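Putative tetR family transcriptional regulator (Streptomyces coelicolor A3, PDB 2Q24) probably binds regulatory DNA through an N-terminal helix-turn-helix domain and controls transcription, as other TetR-family regulators do. Local coordinates at residues B[66-77]-B[93-104]; B[23-31]-B[103-111]. All coordinates share one frame; numbering follows the deposited sequence.

From the N terminus, helix 17-31 comes first and carries segment 23-31. The chain then runs through the predicted helix-turn-helix (36-55) into the long helix 58-75, turns back through helix 77-83 and enters helix 86-106. Interaction 1 closes this hairpin of long helices at 66-77 and 93-104. Interaction 2 closes the wider loop, bringing 103-111 back to 23-31, so interaction 1 is nested inside it. The two share Ala103 and Lys104 on helix 86-106, and their centres lie about 13 Å apart. Close to the centre of the folded subunit, interaction 1 packs helix 58-75 against helix 86-106; interaction 2 ties the DNA-binding head to the C-terminal domain.

Interaction 1 of 2, residues B[66-77]-B[93-104]; sequences YRNEVARLCDSV and WTRRFIDYATAK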
loop_
_atom_site.group_PDB
_atom_site.type_symbol
_atom_site.label_atom_id
_atom_site.label_comp_id
_atom_site.label_asym_id
_atom_site.label_seq_id
_atom_site.Cartn_x
_atom_site.Cartn_y
_atom_site.Cartn_z
ATOM N N TYR B 66 -4.543 10.005 -4.719
ATOM C CA TYR B 66 -4.391 9.676 -3.298
ATOM C C TYR B 66 -3.631 8.341 -3.115
ATOM O O TYR B 66 -2.703 8.271 -2.303
ATOM C CB TYR B 66 -5.757 9.654 -2.564
ATOM C CG TYR B 66 -5.599 9.309 -1.082
ATOM C CD1 TYR B 66 -5.175 10.282 -0.132
ATOM C CD2 TYR B 66 -5.870 8.018 -0.629
ATOM C CE1 TYR B 66 -5.035 9.933 1.213
ATOM C CE2 TYR B 66 -5.742 7.685 0.700
ATOM C CZ TYR B 66 -5.307 8.635 1.598
ATOM O OH TYR B 66 -5.163 8.263 2.913
ATOM N N ARG B 67 -4.025 7.298 -3.842
ATOM C CA ARG B 67 -3.398 5.991 -3.683
ATOM C C ARG B 67 -1.946 6.025 -4.074
ATOM O O ARG B 67 -1.099 5.350 -3.468
ATOM C CB ARG B 67 -4.137 4.967 -4.552
ATOM C CG ARG B 67 -5.502 4.630 -3.989
ATOM C CD ARG B 67 -6.298 3.671 -4.899
ATOM N NE ARG B 67 -5.654 2.363 -5.032
ATOM C CZ ARG B 67 -6.186 1.326 -5.649
ATOM N NH1 ARG B 67 -7.387 1.453 -6.226
ATOM N NH2 ARG B 67 -5.519 0.173 -5.709
ATOM N N ASN B 68 -1.635 6.796 -5.128
ATOM C CA ASN B 68 -0.253 6.956 -5.533
ATOM C C ASN B 68 0.576 7.659 -4.464
ATOM O O ASN B 68 1.725 7.278 -4.225
ATOM C CB ASN B 68 -0.198 7.762 -6.855
ATOM C CG ASN B 68 1.225 7.948 -7.346
ATOM O OD1 ASN B 68 1.756 9.040 -7.269
ATOM N ND2 ASN B 68 1.833 6.874 -7.867
ATOM N N GLU B 69 -0.002 8.677 -3.807
ATOM C CA GLU B 69 0.689 9.426 -2.758
ATOM C C GLU B 69 1.042 8.491 -1.564
ATOM O O GLU B 69 2.165 8.507 -1.035
ATOM C CB GLU B 69 -0.192 10.616 -2.284
ATOM C CG GLU B 69 0.355 11.419 -1.088
ATOM C CD GLU B 69 1.431 12.416 -1.434
ATOM O OE1 GLU B 69 1.839 12.523 -2.623
ATOM O OE2 GLU B 69 1.882 13.122 -0.498
ATOM N N VAL B 70 0.071 7.686 -1.171
ATOM C CA VAL B 70 0.271 6.666 -0.111
ATOM C C VAL B 70 1.373 5.694 -0.519
ATOM O O VAL B 70 2.275 5.409 0.261
ATOM C CB VAL B 70 -1.056 5.906 0.141
ATOM C CG1 VAL B 70 -0.842 4.661 1.082
ATOM C CG2 VAL B 70 -2.096 6.899 0.777
ATOM N N ALA B 71 1.307 5.156 -1.735
ATOM C CA ALA B 71 2.284 4.153 -2.133
ATOM C C ALA B 71 3.687 4.759 -2.211
ATOM O O ALA B 71 4.666 4.142 -1.758
ATOM C CB ALA B 71 1.893 3.521 -3.447
ATOM N N ARG B 72 3.816 5.971 -2.734
ATOM C CA ARG B 72 5.157 6.596 -2.750
ATOM C C ARG B 72 5.744 6.770 -1.330
ATOM O O ARG B 72 6.926 6.515 -1.128
ATOM C CB ARG B 72 5.156 7.912 -3.515
ATOM C CG ARG B 72 5.066 7.605 -5.026
ATOM C CD ARG B 72 5.196 8.894 -5.867
ATOM N NE ARG B 72 3.928 9.616 -5.889
ATOM N N LEU B 73 4.898 7.154 -0.381
ATOM C CA LEU B 73 5.294 7.319 1.009
ATOM C C LEU B 73 5.783 5.976 1.587
ATOM O O LEU B 73 6.851 5.904 2.185
ATOM C CB LEU B 73 4.122 7.872 1.819
ATOM C CG LEU B 73 4.385 7.953 3.322
ATOM C CD1 LEU B 73 5.520 8.950 3.600
ATOM C CD2 LEU B 73 3.093 8.362 4.051
ATOM N N CYS B 74 5.000 4.910 1.390
ATOM C CA CYS B 74 5.357 3.610 1.906
ATOM C C CYS B 74 6.611 3.015 1.272
ATOM O O CYS B 74 7.460 2.435 1.949
ATOM C CB CYS B 74 4.163 2.632 1.782
ATOM S SG CYS B 74 2.761 3.130 2.811
ATOM N N ASP B 75 6.750 3.253 -0.015
ATOM C CA ASP B 75 7.747 2.563 -0.806
ATOM C C ASP B 75 9.108 3.282 -0.691
ATOM O O ASP B 75 10.071 2.806 -1.245
ATOM C CB ASP B 75 7.266 2.545 -2.259
ATOM C CG ASP B 75 6.084 1.552 -2.496
ATOM O OD1 ASP B 75 5.772 0.762 -1.628
ATOM O OD2 ASP B 75 5.469 1.635 -3.568
ATOM N N SER B 76 9.134 4.444 -0.038
ATOM C CA SER B 76 10.385 5.138 0.204
ATOM C C SER B 76 11.198 4.439 1.313
ATOM O O SER B 76 12.404 4.704 1.434
ATOM C CB SER B 76 10.129 6.632 0.619
ATOM O OG SER B 76 9.470 6.706 1.870
ATOM N N VAL B 77 10.572 3.541 2.096
ATOM C CA VAL B 77 11.248 3.016 3.303
ATOM C C VAL B 77 12.524 2.204 3.030
ATOM O O VAL B 77 13.561 2.480 3.648
ATOM C CB VAL B 77 10.298 2.236 4.226
ATOM C CG1 VAL B 77 11.098 1.488 5.310
ATOM C CG2 VAL B 77 9.247 3.239 4.851
ATOM N N TRP B 93 11.620 10.151 6.908
ATOM C CA TRP B 93 10.298 9.658 6.519
ATOM C C TRP B 93 9.147 10.363 7.238
ATOM O O TRP B 93 8.099 10.606 6.663
ATOM C CB TRP B 93 10.236 8.140 6.773
ATOM C CG TRP B 93 8.952 7.488 6.249
ATOM C CD1 TRP B 93 8.743 6.926 5.003
ATOM C CD2 TRP B 93 7.741 7.344 6.974
ATOM N NE1 TRP B 93 7.444 6.431 4.924
ATOM C CE2 TRP B 93 6.803 6.685 6.118
ATOM C CE3 TRP B 93 7.338 7.727 8.273
ATOM C CZ2 TRP B 93 5.514 6.354 6.544
ATOM C CZ3 TRP B 93 6.018 7.397 8.704
ATOM C CH2 TRP B 93 5.122 6.745 7.825
ATOM N N THR B 94 9.305 10.686 8.502
ATOM C CA THR B 94 8.268 11.400 9.205
ATOM C C THR B 94 7.946 12.766 8.570
ATOM O O THR B 94 6.849 13.190 8.593
ATOM C CB THR B 94 8.555 11.555 10.715
ATOM O OG1 THR B 94 9.656 12.403 10.930
ATOM C CG2 THR B 94 8.724 10.239 11.378
ATOM N N ARG B 95 8.941 13.434 8.011
ATOM C CA ARG B 95 8.676 14.657 7.234
ATOM C C ARG B 95 7.817 14.331 5.999
ATOM O O ARG B 95 6.875 15.067 5.676
ATOM C CB ARG B 95 9.993 15.398 6.876
ATOM C CG ARG B 95 10.682 16.030 8.061
ATOM C CD ARG B 95 11.911 16.978 7.704
ATOM N NE ARG B 95 11.570 17.844 6.593
ATOM C CZ ARG B 95 11.086 19.086 6.701
ATOM N NH1 ARG B 95 10.918 19.655 7.894
ATOM N NH2 ARG B 95 10.790 19.761 5.591
ATOM N N ARG B 96 8.114 13.218 5.330
ATOM C CA ARG B 96 7.301 12.783 4.170
ATOM C C ARG B 96 5.890 12.423 4.609
ATOM O O ARG B 96 4.917 12.688 3.894
ATOM C CB ARG B 96 7.957 11.587 3.425
ATOM C CG ARG B 96 9.347 11.925 2.817
ATOM C CD ARG B 96 9.267 13.127 1.880
ATOM N NE ARG B 96 8.655 12.769 0.629
ATOM C CZ ARG B 96 7.820 13.536 -0.081
ATOM N NH1 ARG B 96 7.424 14.745 0.335
ATOM N NH2 ARG B 96 7.374 13.061 -1.236
ATOM N N PHE B 97 5.770 11.822 5.783
ATOM C CA PHE B 97 4.436 11.570 6.333
ATOM C C PHE B 97 3.682 12.893 6.508
ATOM O O PHE B 97 2.494 12.981 6.125
ATOM C CB PHE B 97 4.498 10.860 7.694
ATOM C CG PHE B 97 3.119 10.631 8.286
ATOM C CD1 PHE B 97 2.423 9.467 8.006
ATOM C CD2 PHE B 97 2.513 11.615 9.056
ATOM C CE1 PHE B 97 1.139 9.281 8.543
ATOM C CE2 PHE B 97 1.231 11.450 9.551
ATOM C CZ PHE B 97 0.559 10.296 9.320
ATOM N N ILE B 98 4.324 13.907 7.126
ATOM C CA ILE B 98 3.614 15.188 7.316
ATOM C C ILE B 98 3.242 15.788 5.971
ATOM O O ILE B 98 2.149 16.336 5.830
ATOM C CB ILE B 98 4.408 16.198 8.204
ATOM C CG1 ILE B 98 4.484 15.623 9.597
ATOM C CG2 ILE B 98 3.711 17.611 8.268
ATOM C CD1 ILE B 98 3.151 15.624 10.355
ATOM N N ASP B 99 4.125 15.652 4.972
ATOM C CA ASP B 99 3.827 16.124 3.577
ATOM C C ASP B 99 2.539 15.448 3.033
ATOM O O ASP B 99 1.657 16.115 2.469
ATOM C CB ASP B 99 4.967 15.778 2.631
ATOM C CG ASP B 99 6.255 16.596 2.881
ATOM O OD1 ASP B 99 6.207 17.702 3.468
ATOM O OD2 ASP B 99 7.316 16.110 2.407
ATOM N N TYR B 100 2.451 14.135 3.218
ATOM C CA TYR B 100 1.280 13.317 2.856
ATOM C C TYR B 100 0.020 13.745 3.625
ATOM O O TYR B 100 -1.050 13.936 3.045
ATOM C CB TYR B 100 1.598 11.845 3.140
ATOM C CG TYR B 100 0.371 11.040 3.477
ATOM C CD1 TYR B 100 -0.552 10.693 2.500
ATOM C CD2 TYR B 100 0.101 10.679 4.817
ATOM C CE1 TYR B 100 -1.715 9.982 2.832
ATOM C CE2 TYR B 100 -1.052 9.945 5.143
ATOM C CZ TYR B 100 -1.959 9.631 4.150
ATOM O OH TYR B 100 -3.098 8.906 4.469
ATOM N N ALA B 101 0.149 13.892 4.944
ATOM C CA ALA B 101 -1.023 14.223 5.784
ATOM C C ALA B 101 -1.566 15.646 5.529
ATOM O O ALA B 101 -2.784 15.904 5.607
ATOM C CB ALA B 101 -0.638 14.009 7.270
ATOM N N THR B 102 -0.659 16.553 5.218
ATOM C CA THR B 102 -0.994 17.923 4.804
ATOM C C THR B 102 -1.795 17.904 3.505
ATOM O O THR B 102 -2.851 18.593 3.395
ATOM C CB THR B 102 0.297 18.786 4.670
ATOM O OG1 THR B 102 0.813 18.997 6.000
ATOM C CG2 THR B 102 0.003 20.164 4.015
ATOM N N ALA B 103 -1.302 17.143 2.521
ATOM C CA ALA B 103 -2.019 16.921 1.251
ATOM C C ALA B 103 -3.400 16.282 1.457
ATOM O O ALA B 103 -4.424 16.771 0.899
ATOM C CB ALA B 103 -1.163 16.118 0.286
ATOM N N LYS B 104 -3.453 15.254 2.305
ATOM C CA LYS B 104 -4.712 14.588 2.676
ATOM C C LYS B 104 -5.709 15.618 3.202
ATOM O O LYS B 104 -6.882 15.663 2.774
ATOM C CB LYS B 104 -4.444 13.536 3.754
ATOM C CG LYS B 104 -5.645 12.642 4.052
ATOM C CD LYS B 104 -5.300 11.644 5.119
ATOM C CE LYS B 104 -6.432 10.676 5.351
ATOM N NZ LYS B 104 -7.562 11.345 6.013
#
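Helices 66-75 and 93-104 run antiparallel, their axes 174° apart in direction and 10.2 Å apart at closest approach. Leu73 is a knob in the hole formed by Trp93, Arg96, Phe97 and Tyr100. Leu73 CD1 sits over one face of the indole, toward the rim, 3.4 Å from Trp93 NE1, while CD2 turns to the Tyr100 ring. In return, Tyr100 fits among Tyr66, Glu69, Val70 and Leu73. Glu69 CG meets the edge of that ring, and a bend in the Glu69 side chain (chi2 79°) carries OE2 to the Tyr100 backbone, Glu69 OE2 to Tyr100 CA 3.4 Å, with the carboxylate nearly coplanar with the ring. Tyr66 and Tyr100 join their hydroxyls in a hydrogen bond, OH to OH 2.7 Å, and Lys104 CE lies beside the Tyr66 end of it. At the other end of the contact, Trp93 NE1 donates to Leu73 O at 2.9 Å from above the carbonyl plane, with an N-H...O angle of 147°. From the opposite face, Ser76 OG donates to Leu73 O at 2.8 Å. Behind Tyr66 and Val70 stands helix 125-142, whereas helix 152-165 backs Phe97. Two donors thus grip one carbonyl near the end of helix 66-75, and the Tyr66-Tyr100 bond gives each hydroxyl a partner between two buried side chains.

Interaction 2 of 2, residues B[23-31]-B[103-111]; sequences AAVRVFSEE and AKLGMADAL
Helix 23-31 meets the chain where helix 86-106 breaks and helix 108-116 begins, and the backbones come closest at Ser29 and Gly106, whose CA atoms are only 4.1 Å apart. Without a side chain, Gly106 lets the two main chains touch: Gly106 CA lies 3.4 Å from Ser29 O in a CA-H...O contact. Beside it, Ser29 CB rests 3.5 Å from Ala103 O, so the serine meets the other segment through carbon. Its hydroxyl is turned back to its own helix by a chi1 of 64°, within reach of the carbonyl oxygens of Val25 and Arg26.

Selenomethionine Met107, at the break itself, reaches in among these residues. Met107 CG lies 3.6 Å from Ser29 N, and farther out the side chain bends at chi3 (77°), leaving Met107 CE 4.1 Å from Phe28 CB. Met107 also serves both helices, as the first residue to leave the helical path of one and as the N-cap of the next. The packing is completed on its two flanks: Val25 CG1 meets Ala103 CB at 3.9 Å, and Phe28 CD1 meets Ala110 CB at 4.0 Å. Beyond the contact, Phe28 packs on Ile40 of helix 37-43 and on Arg58 and Ile62 of helix 58-75, which places its ring in the core of the DNA-binding head.

In some TetR-family relatives, movements near this junction carry a ligand signal to the DNA-reading helices; whether this protein does so is not known. The arrangement itself is the head-to-body junction of the TetR fold: the first helix of the helix-turn-helix domain leans on a kink between two helices of the C-terminal domain.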
loop_
_atom_site.group_PDB
_atom_site.type_symbol
_atom_site.label_atom_id
_atom_site.label_comp_id
_atom_site.label_asym_id
_atom_site.label_seq_id
_atom_site.Cartn_x
_atom_site.Cartn_y
_atom_site.Cartn_z
ATOM N N ALA B 23 0.959 15.868 -9.932
ATOM C CA ALA B 23 0.275 17.131 -10.250
ATOM C C ALA B 23 -1.159 17.177 -9.697
ATOM O O ALA B 23 -1.577 18.210 -9.142
ATOM C CB ALA B 23 0.285 17.396 -11.782
ATOM N N ALA B 24 -1.909 16.071 -9.824
ATOM C CA ALA B 24 -3.237 15.980 -9.234
ATOM C C ALA B 24 -3.241 16.216 -7.726
ATOM O O ALA B 24 -4.082 16.933 -7.205
ATOM C CB ALA B 24 -3.874 14.612 -9.565
ATOM N N VAL B 25 -2.335 15.555 -7.002
ATOM C CA VAL B 25 -2.276 15.755 -5.577
ATOM C C VAL B 25 -2.028 17.231 -5.253
ATOM O O VAL B 25 -2.677 17.778 -4.373
ATOM C CB VAL B 25 -1.168 14.889 -4.941
ATOM C CG1 VAL B 25 -0.869 15.331 -3.488
ATOM C CG2 VAL B 25 -1.545 13.392 -5.021
ATOM N N ARG B 26 -1.079 17.852 -5.958
ATOM C CA ARG B 26 -0.696 19.243 -5.727
ATOM C C ARG B 26 -1.927 20.142 -5.937
ATOM O O ARG B 26 -2.294 20.945 -5.073
ATOM C CB ARG B 26 0.446 19.585 -6.701
ATOM C CG ARG B 26 1.198 20.910 -6.530
ATOM C CD ARG B 26 2.238 21.062 -7.685
ATOM N NE ARG B 26 2.742 19.740 -8.130
ATOM C CZ ARG B 26 3.229 19.454 -9.346
ATOM N NH1 ARG B 26 3.317 20.385 -10.296
ATOM N NH2 ARG B 26 3.644 18.215 -9.612
ATOM N N VAL B 27 -2.587 19.971 -7.072
ATOM C CA VAL B 27 -3.700 20.851 -7.444
ATOM C C VAL B 27 -4.960 20.589 -6.592
ATOM O O VAL B 27 -5.639 21.524 -6.170
ATOM C CB VAL B 27 -4.016 20.774 -8.974
ATOM C CG1 VAL B 27 -5.193 21.697 -9.343
ATOM C CG2 VAL B 27 -2.794 21.174 -9.812
ATOM N N PHE B 28 -5.293 19.325 -6.350
ATOM C CA PHE B 28 -6.447 19.033 -5.502
ATOM C C PHE B 28 -6.196 19.464 -4.059
ATOM O O PHE B 28 -7.117 19.935 -3.396
ATOM C CB PHE B 28 -6.850 17.556 -5.560
ATOM C CG PHE B 28 -7.618 17.186 -6.802
ATOM C CD1 PHE B 28 -8.822 17.826 -7.122
ATOM C CD2 PHE B 28 -7.135 16.204 -7.656
ATOM C CE1 PHE B 28 -9.518 17.492 -8.278
ATOM C CE2 PHE B 28 -7.841 15.857 -8.818
ATOM C CZ PHE B 28 -9.024 16.500 -9.118
ATOM N N SER B 29 -4.961 19.327 -3.561
ATOM C CA SER B 29 -4.729 19.757 -2.190
ATOM C C SER B 29 -4.796 21.281 -2.023
ATOM O O SER B 29 -5.165 21.751 -0.956
ATOM C CB SER B 29 -3.476 19.147 -1.559
ATOM O OG SER B 29 -2.321 19.575 -2.228
ATOM N N GLU B 30 -4.454 22.018 -3.076
ATOM C CA GLU B 30 -4.549 23.491 -3.094
ATOM C C GLU B 30 -5.957 24.020 -3.336
ATOM O O GLU B 30 -6.380 24.991 -2.702
ATOM C CB GLU B 30 -3.662 24.061 -4.197
ATOM C CG GLU B 30 -2.179 24.056 -3.901
ATOM C CD GLU B 30 -1.403 24.904 -4.888
ATOM O OE1 GLU B 30 -1.935 25.957 -5.324
ATOM N N GLU B 31 -6.665 23.420 -4.294
ATOM C CA GLU B 31 -7.897 24.019 -4.814
ATOM C C GLU B 31 -9.156 23.199 -4.541
ATOM O O GLU B 31 -10.264 23.633 -4.896
ATOM C CB GLU B 31 -7.773 24.301 -6.326
ATOM C CG GLU B 31 -6.744 25.360 -6.699
ATOM N N ALA B 103 -1.302 17.143 2.521
ATOM C CA ALA B 103 -2.019 16.921 1.251
ATOM C C ALA B 103 -3.400 16.282 1.457
ATOM O O ALA B 103 -4.424 16.771 0.899
ATOM C CB ALA B 103 -1.163 16.118 0.286
ATOM N N LYS B 104 -3.453 15.254 2.305
ATOM C CA LYS B 104 -4.712 14.588 2.676
ATOM C C LYS B 104 -5.709 15.618 3.202
ATOM O O LYS B 104 -6.882 15.663 2.774
ATOM C CB LYS B 104 -4.444 13.536 3.754
ATOM C CG LYS B 104 -5.645 12.642 4.052
ATOM C CD LYS B 104 -5.300 11.644 5.119
ATOM C CE LYS B 104 -6.432 10.676 5.351
ATOM N NZ LYS B 104 -7.562 11.345 6.013
ATOM N N LEU B 105 -5.241 16.472 4.119
ATOM C CA LEU B 105 -6.138 17.482 4.720
ATOM C C LEU B 105 -6.590 18.460 3.662
ATOM O O LEU B 105 -7.752 18.852 3.636
ATOM C CB LEU B 105 -5.437 18.206 5.885
ATOM C CG LEU B 105 -6.265 19.208 6.708
ATOM C CD1 LEU B 105 -7.044 18.448 7.810
ATOM C CD2 LEU B 105 -5.268 20.144 7.326
ATOM N N GLY B 106 -5.675 18.874 2.785
ATOM C CA GLY B 106 -6.009 19.789 1.698
ATOM C C GLY B 106 -6.967 19.213 0.666
ATOM O O GLY B 106 -7.768 19.948 0.080
HETATM N N MSE B 107 -6.895 17.901 0.448
HETATM C CA MSE B 107 -7.765 17.196 -0.506
HETATM C C MSE B 107 -9.103 16.776 0.091
HETATM O O MSE B 107 -9.809 15.982 -0.508
HETATM C CB MSE B 107 -7.065 15.935 -1.011
HETATM C CG MSE B 107 -5.948 16.199 -1.972
HETATM SE SE MSE B 107 -5.112 14.484 -2.465
HETATM C CE MSE B 107 -6.515 13.841 -3.751
ATOM N N ALA B 108 -9.426 17.285 1.278
ATOM C CA ALA B 108 -10.577 16.806 2.053
ATOM C C ALA B 108 -11.881 16.806 1.224
ATOM O O ALA B 108 -12.617 15.809 1.199
ATOM C CB ALA B 108 -10.752 17.669 3.314
ATOM N N ASP B 109 -12.152 17.913 0.541
ATOM C CA ASP B 109 -13.388 18.012 -0.276
ATOM C C ASP B 109 -13.363 17.032 -1.462
ATOM O O ASP B 109 -14.405 16.454 -1.822
ATOM C CB ASP B 109 -13.596 19.425 -0.824
ATOM C CG ASP B 109 -13.992 20.435 0.246
ATOM O OD1 ASP B 109 -14.276 20.046 1.413
ATOM O OD2 ASP B 109 -14.020 21.637 -0.092
ATOM N N ALA B 110 -12.195 16.886 -2.089
ATOM C CA ALA B 110 -12.061 16.011 -3.253
ATOM C C ALA B 110 -12.253 14.558 -2.833
ATOM O O ALA B 110 -12.960 13.805 -3.509
ATOM C CB ALA B 110 -10.703 16.218 -3.955
ATOM N N LEU B 111 -11.627 14.170 -1.709
ATOM C CA LEU B 111 -11.769 12.819 -1.167
ATOM C C LEU B 111 -13.224 12.515 -0.782
ATOM O O LEU B 111 -13.725 11.431 -1.042
ATOM C CB LEU B 111 -10.814 12.604 0.011
ATOM C CG LEU B 111 -9.321 12.568 -0.384
ATOM C CD1 LEU B 111 -8.395 12.750 0.865
ATOM C CD2 LEU B 111 -8.909 11.281 -1.182
#